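Local coordinates for periplasmic binding protein/LacI transcriptional regulator (Clostridium phytofermentans, PDB 3BRS) that probably binds a sugar outside the cell and delivers it to a transporter for uptake, at residues S131-V136 against Y188-V193; V193-N198 against K219-D224; V123-V128 against S158-K163; S172-A177 against S201-A206. All blocks are in the same frame, centred on the assembly; numbering follows the deposited sequence.

Contact 1 (S131-V136 against Y188-V193); sequences SGKIGV and YPDISV
Asp190 meets Lys133 where two strands begin to pair in parallel, their short axes at 73°. Its carbonyl O accepts Lys133 N at 3.0 Å. Its carboxylate passes obliquely across the lysine chain, OD2 3.7 Å from Lys133 CG; the chain kinks along its length, and Lys133 NZ stays 4.6 Å from Asp190 OD2, too far to pair, while making a long, weak ion pair with Glu165. Ile191 follows with CG1 against the peptide joining Ile134 and Gly135 and CD1 over Gly135 CA, at 3.9 Å, so a bare backbone receives the branched side chain. At Ser192 the backbone N donates to Lys133 O at 3.2 Å, and OG adds a weak bond to the same oxygen. A chi1 of 61° sets OG between the serine's own N and C, and there it presses on Gly132 CA at 3.1 Å. Val193 O takes Gly135 N at 2.9 Å, one residue beyond the regular register, so the pairing is irregular at Ser192. Both strands lie inside the sheet: strand 164-169 flanks 133-138 on one side, strand 219-224 flanks 191-196 on the other, and Val128 and helix 113-127 pack on Ile134 and Val193.

Contact 2 (V193-N198 against K219-D224); sequences VMVGLN and KLVCID
Met194 faces Lys219 and Val221 across two parallel strands, where the flat groups are the backbone peptides, linked by N-H...O=C bonds. Met194 N reaches Lys219 O at 2.7 Å, and Met194 O takes Val221 N at 3.0 Å. Gly196 continues the alternation: its N bonds to Val221 O, and its O receives Ile223 N at 3.1 Å through a more bent N-H...O angle of 143°. On one face of this ladder Val195 CG2 meets Val221 CG2 at 3.8 Å, and Val193 CG1 touches the same methyl less closely. Val221 directs CG2 inward because chi1 is -66°, which sets that methyl between its own N and carbonyl carbon. On the other face Leu220 CD1 sits 3.4 Å from Met194 O, while the bent Met194 chain turns its sulfur end away from strand 219-224. Cys222 CB approaches Gly196 O at 3.0 Å, a tight fit beside the bare glycine. Past the ladder Leu197 CD2 and Ile223 CD1 make an apolar contact at 3.8 Å, and Asn198 is the N-cap of helix 199-211, its OD1 also bonded to Ser201 OG. Strand 191-196, helix 199-211 and strand 219-224 thus form a beta-alpha-beta crossover, the repeating element of the Rossmann-like lobes of periplasmic binding proteins.

Contact 3 (V123-V128 against S158-K163); sequences VTKNLV and SDDSNK
Lys125, in the last turn of helix 113-127, and Val128, just past its end, meet the 3-10 turn that leads from helix 144-157 into strand 164-169, in one of the two alpha/beta lobes expected of a periplasmic binding protein. From CB the Lys125 chain starts with CG anti to its own nitrogen (chi1 -168°) and runs fully extended toward the turn. CG is touched by Asp160 OD2 at 3.2 Å, the two side chains crossing at about a right angle; CD is farther off, and CE returns to 3.7 Å from Asp160 OD2. CE also passes against Ser158 CB at 3.5 Å. NZ then ends on Ser158 OG, a hydrogen bond of 2.8 Å. Asp159 OD1 stands 4.0 Å from NZ, too far for a salt bridge, but with Asp160 it probably favours the ammonium charge. At the other end of the contact Val128 CG2 rests on Lys163 CD at 3.6 Å, the two side chains running antiparallel. A bend at chi4 swings the lysine's amino group back to the main chain leaving the helix. There Lys163 NZ links two carbonyls, bonding to Gly132 O and, at 3.0 Å in the carbonyl plane, to Val128 O.

Contact 4 (S172-A177 against S201-A206); sequences SNYDKA and SATGAA
Tyr174 presents one edge of its ring to Thr203, the two side chains crossing at a slant. Ring atom CE1 lies 3.7 Å from Thr203 CB, which sits near the ring plane, and CD1 is almost as close. Thr203 turns OG1 beside its own nitrogen (chi1 -53°), where it bonds to Gln199 O one helical turn back; the same rotation places CG2 trans to the backbone N, and Thr203 OG1 and CG2 lie 3.7 and 3.9 Å from Tyr174 CE1. One turn along helix 174-187, Ala177 points its methyl toward helix 199-211. CB rests on Gly204 CA at 3.7 Å and equally close to Ser201 O. Because Gly204 carries no side chain, the backbones come very near, Ala177 CA and Gly204 CA standing 4.6 Å apart. No hydrogen bond crosses between the segments, and the contact is one of shape. The start of helix 174-187 is fixed by its N-cap, Asn173, whose OD1 takes Lys176 N at 3.0 Å in the carbonyl plane. Beyond the segments, Tyr174 meets the ring of Tyr200 with planes at about 45°, and its OH makes a weak hydrogen bond to Ser18. The first turn of helix 174-187 packs on helix 199-211, which in turn lies on strand 219-224, with Ala202 on Cys222 and Ala205 and Ala206 on Leu220.

How the contacts relate
Contacts 1 and 2 are neighbouring pairings of one sheet, with centres 12 Å apart, and share strand 191-196 and Val193. Contact 3 sits over the face bearing Val193 and Val221, where helix 113-127 packs, its centre about 10 Å from that of contact 1 and about 13 Å from that of contact 2. Contact 4 lies against the other face through helix 199-211, its centre about 22 Å from that of contact 3. Along the chain, contacts 1 and 3 have alternating segments, as do contact 4 and each of contacts 1 and 2, whereas contact 1 closes before contact 2 opens. Together they join both helical layers to the sheet, consistent with one three-layer alpha/beta/alpha lobe of a periplasmic binding protein.

Contact 1 (S131-V136 against Y188-V193)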
loop_
_atom_site.group_PDB
_atom_site.type_symbol
_atom_site.label_atom_id
_atom_site.label_comp_id
_atom_site.label_asym_id
_atom_site.label_seq_id
_atom_site.Cartn_x
_atom_site.Cartn_y
_atom_site.Cartn_z
ATOM N N SER A 131 -16.149 13.511 -21.399
ATOM C CA SER A 131 -14.796 13.814 -21.836
ATOM C C SER A 131 -13.890 14.006 -20.650
ATOM O O SER A 131 -14.335 14.029 -19.512
ATOM C CB SER A 131 -14.757 15.112 -22.672
ATOM O OG SER A 131 -15.457 16.209 -22.070
ATOM N N GLY A 132 -12.621 14.214 -20.965
ATOM C CA GLY A 132 -11.558 14.377 -19.989
ATOM C C GLY A 132 -10.621 13.225 -20.255
ATOM O O GLY A 132 -11.040 12.204 -20.801
ATOM N N LYS A 133 -9.352 13.407 -19.915
ATOM C CA LYS A 133 -8.379 12.326 -19.913
ATOM C C LYS A 133 -7.893 12.234 -18.462
ATOM O O LYS A 133 -8.461 12.880 -17.595
ATOM C CB LYS A 133 -7.222 12.498 -20.921
ATOM C CG LYS A 133 -7.699 12.781 -22.349
ATOM C CD LYS A 133 -8.158 11.530 -23.093
ATOM C CE LYS A 133 -7.386 11.341 -24.453
ATOM N NZ LYS A 133 -5.936 10.922 -24.308
ATOM N N ILE A 134 -6.907 11.401 -18.213
ATOM C CA ILE A 134 -6.689 10.905 -16.862
ATOM C C ILE A 134 -5.218 10.913 -16.611
ATOM O O ILE A 134 -4.441 10.399 -17.450
ATOM C CB ILE A 134 -7.263 9.384 -16.654
ATOM C CG1 ILE A 134 -8.799 9.337 -16.701
ATOM C CG2 ILE A 134 -6.755 8.735 -15.347
ATOM C CD1 ILE A 134 -9.291 7.951 -17.176
ATOM N N GLY A 135 -4.781 11.462 -15.470
ATOM C CA GLY A 135 -3.359 11.261 -15.156
ATOM C C GLY A 135 -3.248 10.428 -13.912
ATOM O O GLY A 135 -4.046 10.573 -12.963
ATOM N N VAL A 136 -2.238 9.564 -13.884
ATOM C CA VAL A 136 -2.002 8.759 -12.679
ATOM C C VAL A 136 -0.664 8.996 -11.979
ATOM O O VAL A 136 0.428 8.976 -12.589
ATOM C CB VAL A 136 -2.047 7.267 -12.993
ATOM C CG1 VAL A 136 -2.035 6.362 -11.757
ATOM C CG2 VAL A 136 -3.251 6.942 -13.864
ATOM N N TYR A 188 -0.280 17.706 -20.324
ATOM C CA TYR A 188 -1.570 17.269 -20.816
ATOM C C TYR A 188 -2.671 18.135 -20.194
ATOM O O TYR A 188 -3.261 17.774 -19.160
ATOM C CB TYR A 188 -1.798 15.759 -20.594
ATOM C CG TYR A 188 -0.585 14.865 -20.905
ATOM C CD1 TYR A 188 -0.345 14.434 -22.204
ATOM C CD2 TYR A 188 0.290 14.444 -19.925
ATOM C CE1 TYR A 188 0.743 13.624 -22.516
ATOM C CE2 TYR A 188 1.378 13.680 -20.230
ATOM C CZ TYR A 188 1.600 13.269 -21.549
ATOM O OH TYR A 188 2.669 12.477 -21.944
ATOM N N PRO A 189 -2.965 19.287 -20.842
ATOM C CA PRO A 189 -4.073 20.158 -20.416
ATOM C C PRO A 189 -5.461 19.521 -20.566
ATOM O O PRO A 189 -6.457 20.020 -19.998
ATOM C CB PRO A 189 -3.923 21.409 -21.306
ATOM C CG PRO A 189 -3.161 20.904 -22.546
ATOM C CD PRO A 189 -2.224 19.835 -21.992
ATOM N N ASP A 190 -5.543 18.426 -21.317
ATOM C CA ASP A 190 -6.772 17.646 -21.338
ATOM C C ASP A 190 -7.061 16.763 -20.129
ATOM O O ASP A 190 -8.154 16.208 -20.043
ATOM C CB ASP A 190 -6.947 16.839 -22.641
ATOM C CG ASP A 190 -5.749 16.004 -22.994
ATOM O OD1 ASP A 190 -4.769 15.862 -22.224
ATOM O OD2 ASP A 190 -5.808 15.470 -24.108
ATOM N N ILE A 191 -6.162 16.657 -19.152
ATOM C CA ILE A 191 -6.454 15.826 -17.957
ATOM C C ILE A 191 -7.490 16.550 -17.044
ATOM O O ILE A 191 -7.295 17.662 -16.622
ATOM C CB ILE A 191 -5.154 15.509 -17.193
ATOM C CG1 ILE A 191 -4.299 14.419 -17.908
ATOM C CG2 ILE A 191 -5.431 15.188 -15.758
ATOM C CD1 ILE A 191 -2.842 14.376 -17.434
ATOM N N SER A 192 -8.594 15.908 -16.735
ATOM C CA SER A 192 -9.639 16.474 -15.929
ATOM C C SER A 192 -9.799 15.636 -14.648
ATOM O O SER A 192 -10.645 15.962 -13.802
ATOM C CB SER A 192 -10.942 16.340 -16.705
ATOM O OG SER A 192 -11.187 14.945 -16.932
ATOM N N VAL A 193 -9.046 14.527 -14.546
ATOM C CA VAL A 193 -9.068 13.630 -13.376
ATOM C C VAL A 193 -7.648 13.166 -13.147
ATOM O O VAL A 193 -7.031 12.578 -14.039
ATOM C CB VAL A 193 -9.959 12.332 -13.539
ATOM C CG1 VAL A 193 -10.115 11.658 -12.191
ATOM C CG2 VAL A 193 -11.390 12.604 -14.002
#

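Contact 2 (V193-N198 against K219-D224)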
loop_
_atom_site.group_PDB
_atom_site.type_symbol
_atom_site.label_atom_id
_atom_site.label_comp_id
_atom_site.label_asym_id
_atom_site.label_seq_id
_atom_site.Cartn_x
_atom_site.Cartn_y
_atom_site.Cartn_z
ATOM N N VAL A 193 -9.046 14.527 -14.546
ATOM C CA VAL A 193 -9.068 13.630 -13.376
ATOM C C VAL A 193 -7.648 13.166 -13.147
ATOM O O VAL A 193 -7.031 12.578 -14.039
ATOM C CB VAL A 193 -9.959 12.332 -13.539
ATOM C CG1 VAL A 193 -10.115 11.658 -12.191
ATOM C CG2 VAL A 193 -11.390 12.604 -14.002
ATOM N N MET A 194 -7.138 13.458 -11.961
ATOM C CA MET A 194 -5.951 12.829 -11.443
ATOM C C MET A 194 -6.206 11.639 -10.484
ATOM O O MET A 194 -7.112 11.656 -9.598
ATOM C CB MET A 194 -5.040 13.896 -10.788
ATOM C CG MET A 194 -4.475 14.855 -11.834
ATOM S SD MET A 194 -2.976 14.217 -12.788
ATOM C CE MET A 194 -2.031 13.320 -11.625
ATOM N N VAL A 195 -5.420 10.570 -10.667
ATOM C CA VAL A 195 -5.535 9.412 -9.716
ATOM C C VAL A 195 -4.277 9.248 -8.883
ATOM O O VAL A 195 -3.177 9.123 -9.430
ATOM C CB VAL A 195 -5.827 8.120 -10.494
ATOM C CG1 VAL A 195 -6.129 6.978 -9.558
ATOM C CG2 VAL A 195 -6.994 8.351 -11.430
ATOM N N GLY A 196 -4.387 9.253 -7.567
ATOM C CA GLY A 196 -3.206 8.935 -6.696
ATOM C C GLY A 196 -3.445 7.563 -6.103
ATOM O O GLY A 196 -4.481 7.314 -5.464
ATOM N N LEU A 197 -2.470 6.647 -6.247
ATOM C CA LEU A 197 -2.682 5.210 -5.865
ATOM C C LEU A 197 -2.293 4.870 -4.369
ATOM O O LEU A 197 -2.472 3.763 -3.830
ATOM C CB LEU A 197 -1.972 4.282 -6.902
ATOM C CG LEU A 197 -2.737 4.220 -8.268
ATOM C CD1 LEU A 197 -1.995 3.111 -9.135
ATOM C CD2 LEU A 197 -4.252 3.967 -7.974
ATOM N N ASN A 198 -1.709 5.829 -3.710
ATOM C CA ASN A 198 -1.500 5.706 -2.270
ATOM C C ASN A 198 -1.500 7.066 -1.587
ATOM O O ASN A 198 -1.630 8.058 -2.254
ATOM C CB ASN A 198 -0.250 4.862 -1.971
ATOM C CG ASN A 198 1.036 5.655 -2.043
ATOM O OD1 ASN A 198 1.182 6.614 -2.828
ATOM N ND2 ASN A 198 1.989 5.248 -1.226
ATOM N N LYS A 219 -10.339 17.174 -11.026
ATOM C CA LYS A 219 -10.720 16.337 -9.897
ATOM C C LYS A 219 -9.728 15.177 -9.621
ATOM O O LYS A 219 -9.052 14.666 -10.518
ATOM C CB LYS A 219 -12.100 15.782 -10.149
ATOM C CG LYS A 219 -13.235 16.852 -10.013
ATOM C CD LYS A 219 -14.492 16.228 -10.643
ATOM C CE LYS A 219 -15.657 17.174 -10.822
ATOM N NZ LYS A 219 -16.332 16.852 -12.126
ATOM N N LEU A 220 -9.711 14.794 -8.351
ATOM C CA LEU A 220 -8.769 13.907 -7.767
ATOM C C LEU A 220 -9.528 12.817 -7.041
ATOM O O LEU A 220 -10.517 13.029 -6.296
ATOM C CB LEU A 220 -7.823 14.679 -6.835
ATOM C CG LEU A 220 -6.787 13.939 -5.968
ATOM C CD1 LEU A 220 -5.740 13.120 -6.794
ATOM C CD2 LEU A 220 -6.053 14.904 -5.059
ATOM N N VAL A 221 -9.100 11.606 -7.333
ATOM C CA VAL A 221 -9.601 10.419 -6.669
ATOM C C VAL A 221 -8.353 9.636 -6.258
ATOM O O VAL A 221 -7.259 9.809 -6.863
ATOM C CB VAL A 221 -10.476 9.549 -7.653
ATOM C CG1 VAL A 221 -11.740 10.298 -8.046
ATOM C CG2 VAL A 221 -9.736 9.215 -8.894
ATOM N N CYS A 222 -8.484 8.810 -5.217
ATOM C CA CYS A 222 -7.298 8.050 -4.722
ATOM C C CYS A 222 -7.702 6.835 -3.937
ATOM O O CYS A 222 -8.832 6.736 -3.407
ATOM C CB CYS A 222 -6.391 8.912 -3.805
ATOM S SG CYS A 222 -7.399 9.608 -2.389
ATOM N N ILE A 223 -6.736 5.949 -3.825
ATOM C CA ILE A 223 -6.649 4.930 -2.781
ATOM C C ILE A 223 -5.785 5.510 -1.634
ATOM O O ILE A 223 -4.667 5.998 -1.862
ATOM C CB ILE A 223 -6.043 3.614 -3.285
ATOM C CG1 ILE A 223 -6.878 3.076 -4.468
ATOM C CG2 ILE A 223 -5.957 2.601 -2.144
ATOM C CD1 ILE A 223 -6.137 1.969 -5.341
ATOM N N ASP A 224 -6.339 5.465 -0.405
ATOM C CA ASP A 224 -5.775 6.190 0.706
ATOM C C ASP A 224 -5.620 5.355 1.954
ATOM O O ASP A 224 -6.257 4.285 2.137
ATOM C CB ASP A 224 -6.624 7.445 0.960
ATOM C CG ASP A 224 -6.063 8.338 2.059
ATOM O OD1 ASP A 224 -4.823 8.599 2.042
ATOM O OD2 ASP A 224 -6.877 8.790 2.923
#

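Contact 3 (V123-V128 against S158-K163)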
loop_
_atom_site.group_PDB
_atom_site.type_symbol
_atom_site.label_atom_id
_atom_site.label_comp_id
_atom_site.label_asym_id
_atom_site.label_seq_id
_atom_site.Cartn_x
_atom_site.Cartn_y
_atom_site.Cartn_z
ATOM N N VAL A 123 -15.295 4.631 -10.590
ATOM C CA VAL A 123 -15.628 6.049 -10.304
ATOM C C VAL A 123 -15.067 6.968 -11.437
ATOM O O VAL A 123 -15.758 7.849 -11.922
ATOM C CB VAL A 123 -15.042 6.471 -8.891
ATOM C CG1 VAL A 123 -15.066 8.003 -8.711
ATOM C CG2 VAL A 123 -15.795 5.766 -7.735
ATOM N N THR A 124 -13.803 6.722 -11.831
ATOM C CA THR A 124 -13.085 7.535 -12.800
ATOM C C THR A 124 -13.746 7.427 -14.166
ATOM O O THR A 124 -13.881 8.435 -14.865
ATOM C CB THR A 124 -11.573 7.199 -12.895
ATOM O OG1 THR A 124 -10.950 7.222 -11.592
ATOM C CG2 THR A 124 -10.880 8.255 -13.720
ATOM N N LYS A 125 -14.176 6.223 -14.550
ATOM C CA LYS A 125 -14.949 6.037 -15.812
ATOM C C LYS A 125 -16.162 6.913 -15.802
ATOM O O LYS A 125 -16.450 7.551 -16.796
ATOM C CB LYS A 125 -15.385 4.579 -15.926
ATOM C CG LYS A 125 -15.953 4.131 -17.274
ATOM C CD LYS A 125 -16.122 2.645 -17.187
ATOM C CE LYS A 125 -16.500 1.995 -18.513
ATOM N NZ LYS A 125 -17.035 0.599 -18.245
ATOM N N ASN A 126 -16.888 6.995 -14.701
ATOM C CA ASN A 126 -18.043 7.876 -14.725
ATOM C C ASN A 126 -17.636 9.374 -14.845
ATOM O O ASN A 126 -18.312 10.152 -15.518
ATOM C CB ASN A 126 -18.866 7.633 -13.499
ATOM C CG ASN A 126 -20.168 8.407 -13.502
ATOM O OD1 ASN A 126 -20.954 8.364 -14.456
ATOM N ND2 ASN A 126 -20.429 9.088 -12.411
ATOM N N LEU A 127 -16.519 9.784 -14.227
ATOM C CA LEU A 127 -16.103 11.204 -14.356
ATOM C C LEU A 127 -15.718 11.663 -15.772
ATOM O O LEU A 127 -16.010 12.785 -16.179
ATOM C CB LEU A 127 -14.975 11.541 -13.377
ATOM C CG LEU A 127 -15.323 11.393 -11.905
ATOM C CD1 LEU A 127 -14.055 11.513 -11.115
ATOM C CD2 LEU A 127 -16.364 12.426 -11.477
ATOM N N VAL A 128 -15.078 10.793 -16.531
ATOM C CA VAL A 128 -14.699 11.110 -17.919
ATOM C C VAL A 128 -15.735 10.567 -18.982
ATOM O O VAL A 128 -15.393 10.382 -20.170
ATOM C CB VAL A 128 -13.240 10.664 -18.229
ATOM C CG1 VAL A 128 -12.320 11.123 -17.143
ATOM C CG2 VAL A 128 -13.182 9.234 -18.282
ATOM N N SER A 158 -12.324 -0.211 -18.176
ATOM C CA SER A 158 -12.914 -0.947 -19.336
ATOM C C SER A 158 -12.313 -0.387 -20.611
ATOM O O SER A 158 -11.070 -0.261 -20.734
ATOM C CB SER A 158 -14.402 -0.655 -19.465
ATOM O OG SER A 158 -15.182 -1.435 -18.623
ATOM N N ASP A 159 -13.237 -0.014 -21.531
ATOM C CA ASP A 159 -12.914 0.639 -22.808
ATOM C C ASP A 159 -12.182 1.983 -22.614
ATOM O O ASP A 159 -11.150 2.247 -23.259
ATOM C CB ASP A 159 -14.150 0.759 -23.717
ATOM C CG ASP A 159 -15.368 1.336 -22.992
ATOM O OD1 ASP A 159 -15.941 0.662 -22.108
ATOM O OD2 ASP A 159 -15.768 2.474 -23.305
ATOM N N ASP A 160 -12.663 2.782 -21.677
ATOM C CA ASP A 160 -11.984 4.010 -21.271
ATOM C C ASP A 160 -10.533 3.955 -20.711
ATOM O O ASP A 160 -10.007 4.968 -20.249
ATOM C CB ASP A 160 -12.919 4.758 -20.297
ATOM C CG ASP A 160 -14.280 5.014 -20.916
ATOM O OD1 ASP A 160 -14.269 5.196 -22.141
ATOM O OD2 ASP A 160 -15.334 5.054 -20.228
ATOM N N SER A 161 -9.865 2.804 -20.745
ATOM C CA SER A 161 -8.536 2.719 -20.109
ATOM C C SER A 161 -7.432 3.362 -20.975
ATOM O O SER A 161 -6.336 3.711 -20.498
ATOM C CB SER A 161 -8.199 1.272 -19.701
ATOM O OG SER A 161 -7.633 0.631 -20.819
ATOM N N ASN A 162 -7.743 3.582 -22.245
ATOM C CA ASN A 162 -6.916 4.366 -23.145
ATOM C C ASN A 162 -6.986 5.888 -22.818
ATOM O O ASN A 162 -6.259 6.667 -23.402
ATOM C CB ASN A 162 -7.416 4.112 -24.591
ATOM C CG ASN A 162 -8.837 4.645 -24.831
ATOM O OD1 ASN A 162 -9.147 5.129 -25.913
ATOM N ND2 ASN A 162 -9.690 4.579 -23.823
ATOM N N LYS A 163 -7.911 6.311 -21.951
ATOM C CA LYS A 163 -7.973 7.683 -21.550
ATOM C C LYS A 163 -6.835 8.047 -20.546
ATOM O O LYS A 163 -6.541 9.208 -20.368
ATOM C CB LYS A 163 -9.369 8.010 -21.000
ATOM C CG LYS A 163 -10.401 8.236 -22.093
ATOM C CD LYS A 163 -11.726 8.706 -21.511
ATOM C CE LYS A 163 -12.622 9.354 -22.589
ATOM N NZ LYS A 163 -13.183 10.707 -22.170
#

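Contact 4 (S172-A177 against S201-A206)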
loop_
_atom_site.group_PDB
_atom_site.type_symbol
_atom_site.label_atom_id
_atom_site.label_comp_id
_atom_site.label_asym_id
_atom_site.label_seq_id
_atom_site.Cartn_x
_atom_site.Cartn_y
_atom_site.Cartn_z
ATOM N N SER A 172 6.534 6.772 -3.553
ATOM C CA SER A 172 6.111 7.105 -2.158
ATOM C C SER A 172 6.883 8.232 -1.580
ATOM O O SER A 172 7.270 8.234 -0.422
ATOM C CB SER A 172 6.149 5.855 -1.242
ATOM O OG SER A 172 5.356 4.802 -1.886
ATOM N N ASN A 173 7.063 9.266 -2.373
ATOM C CA ASN A 173 7.790 10.447 -1.909
ATOM C C ASN A 173 6.880 11.657 -2.188
ATOM O O ASN A 173 6.446 11.861 -3.364
ATOM C CB ASN A 173 9.118 10.539 -2.703
ATOM C CG ASN A 173 9.893 11.788 -2.348
ATOM O OD1 ASN A 173 9.637 12.854 -2.900
ATOM N ND2 ASN A 173 10.821 11.669 -1.390
ATOM N N TYR A 174 6.504 12.406 -1.169
ATOM C CA TYR A 174 5.550 13.516 -1.402
ATOM C C TYR A 174 6.083 14.614 -2.437
ATOM O O TYR A 174 5.372 15.144 -3.318
ATOM C CB TYR A 174 5.202 14.256 -0.116
ATOM C CG TYR A 174 4.458 13.538 0.960
ATOM C CD1 TYR A 174 3.122 13.254 0.812
ATOM C CD2 TYR A 174 5.106 13.189 2.195
ATOM C CE1 TYR A 174 2.406 12.593 1.866
ATOM C CE2 TYR A 174 4.426 12.531 3.208
ATOM C CZ TYR A 174 3.065 12.245 3.036
ATOM O OH TYR A 174 2.416 11.570 4.018
ATOM N N ASP A 175 7.352 14.938 -2.399
ATOM C CA ASP A 175 7.761 15.970 -3.369
ATOM C C ASP A 175 7.827 15.477 -4.786
ATOM O O ASP A 175 7.644 16.312 -5.680
ATOM C CB ASP A 175 9.089 16.567 -3.041
ATOM C CG ASP A 175 9.118 17.227 -1.701
ATOM O OD1 ASP A 175 8.125 17.837 -1.217
ATOM O OD2 ASP A 175 10.206 17.136 -1.145
ATOM N N LYS A 176 8.052 14.176 -5.014
ATOM C CA LYS A 176 7.991 13.653 -6.364
ATOM C C LYS A 176 6.609 13.576 -6.888
ATOM O O LYS A 176 6.341 13.811 -8.106
ATOM C CB LYS A 176 8.680 12.263 -6.514
ATOM C CG LYS A 176 10.166 12.349 -6.813
ATOM C CD LYS A 176 10.825 10.969 -6.782
ATOM C CE LYS A 176 10.773 10.358 -8.184
ATOM N NZ LYS A 176 11.546 9.062 -8.359
ATOM N N ALA A 177 5.703 13.185 -5.994
ATOM C CA ALA A 177 4.244 13.209 -6.335
ATOM C C ALA A 177 3.864 14.578 -6.830
ATOM O O ALA A 177 3.144 14.735 -7.821
ATOM C CB ALA A 177 3.397 12.879 -5.140
ATOM N N SER A 201 1.164 9.766 -2.970
ATOM C CA SER A 201 0.826 10.104 -4.344
ATOM C C SER A 201 -0.294 11.050 -4.319
ATOM O O SER A 201 -0.253 12.045 -5.003
ATOM C CB SER A 201 0.276 8.848 -5.076
ATOM O OG SER A 201 1.256 7.938 -5.571
ATOM N N ALA A 202 -1.375 10.715 -3.599
ATOM C CA ALA A 202 -2.566 11.607 -3.546
ATOM C C ALA A 202 -2.301 12.895 -2.935
ATOM O O ALA A 202 -2.697 13.879 -3.477
ATOM C CB ALA A 202 -3.743 10.954 -2.819
ATOM N N THR A 203 -1.656 12.928 -1.767
ATOM C CA THR A 203 -1.335 14.167 -1.123
ATOM C C THR A 203 -0.489 15.088 -2.006
ATOM O O THR A 203 -0.755 16.235 -2.035
ATOM C CB THR A 203 -0.508 13.925 0.116
ATOM O OG1 THR A 203 -1.173 12.977 0.948
ATOM C CG2 THR A 203 -0.322 15.229 0.896
ATOM N N GLY A 204 0.559 14.604 -2.679
ATOM C CA GLY A 204 1.333 15.465 -3.501
ATOM C C GLY A 204 0.562 16.009 -4.664
ATOM O O GLY A 204 0.727 17.195 -4.962
ATOM N N ALA A 205 -0.305 15.162 -5.290
ATOM C CA ALA A 205 -1.242 15.632 -6.360
ATOM C C ALA A 205 -2.202 16.676 -5.875
ATOM O O ALA A 205 -2.478 17.604 -6.623
ATOM C CB ALA A 205 -2.066 14.451 -6.913
ATOM N N ALA A 206 -2.753 16.520 -4.652
ATOM C CA ALA A 206 -3.764 17.535 -4.231
ATOM C C ALA A 206 -3.051 18.852 -4.004
ATOM O O ALA A 206 -3.582 19.861 -4.352
ATOM C CB ALA A 206 -4.415 17.101 -2.957
#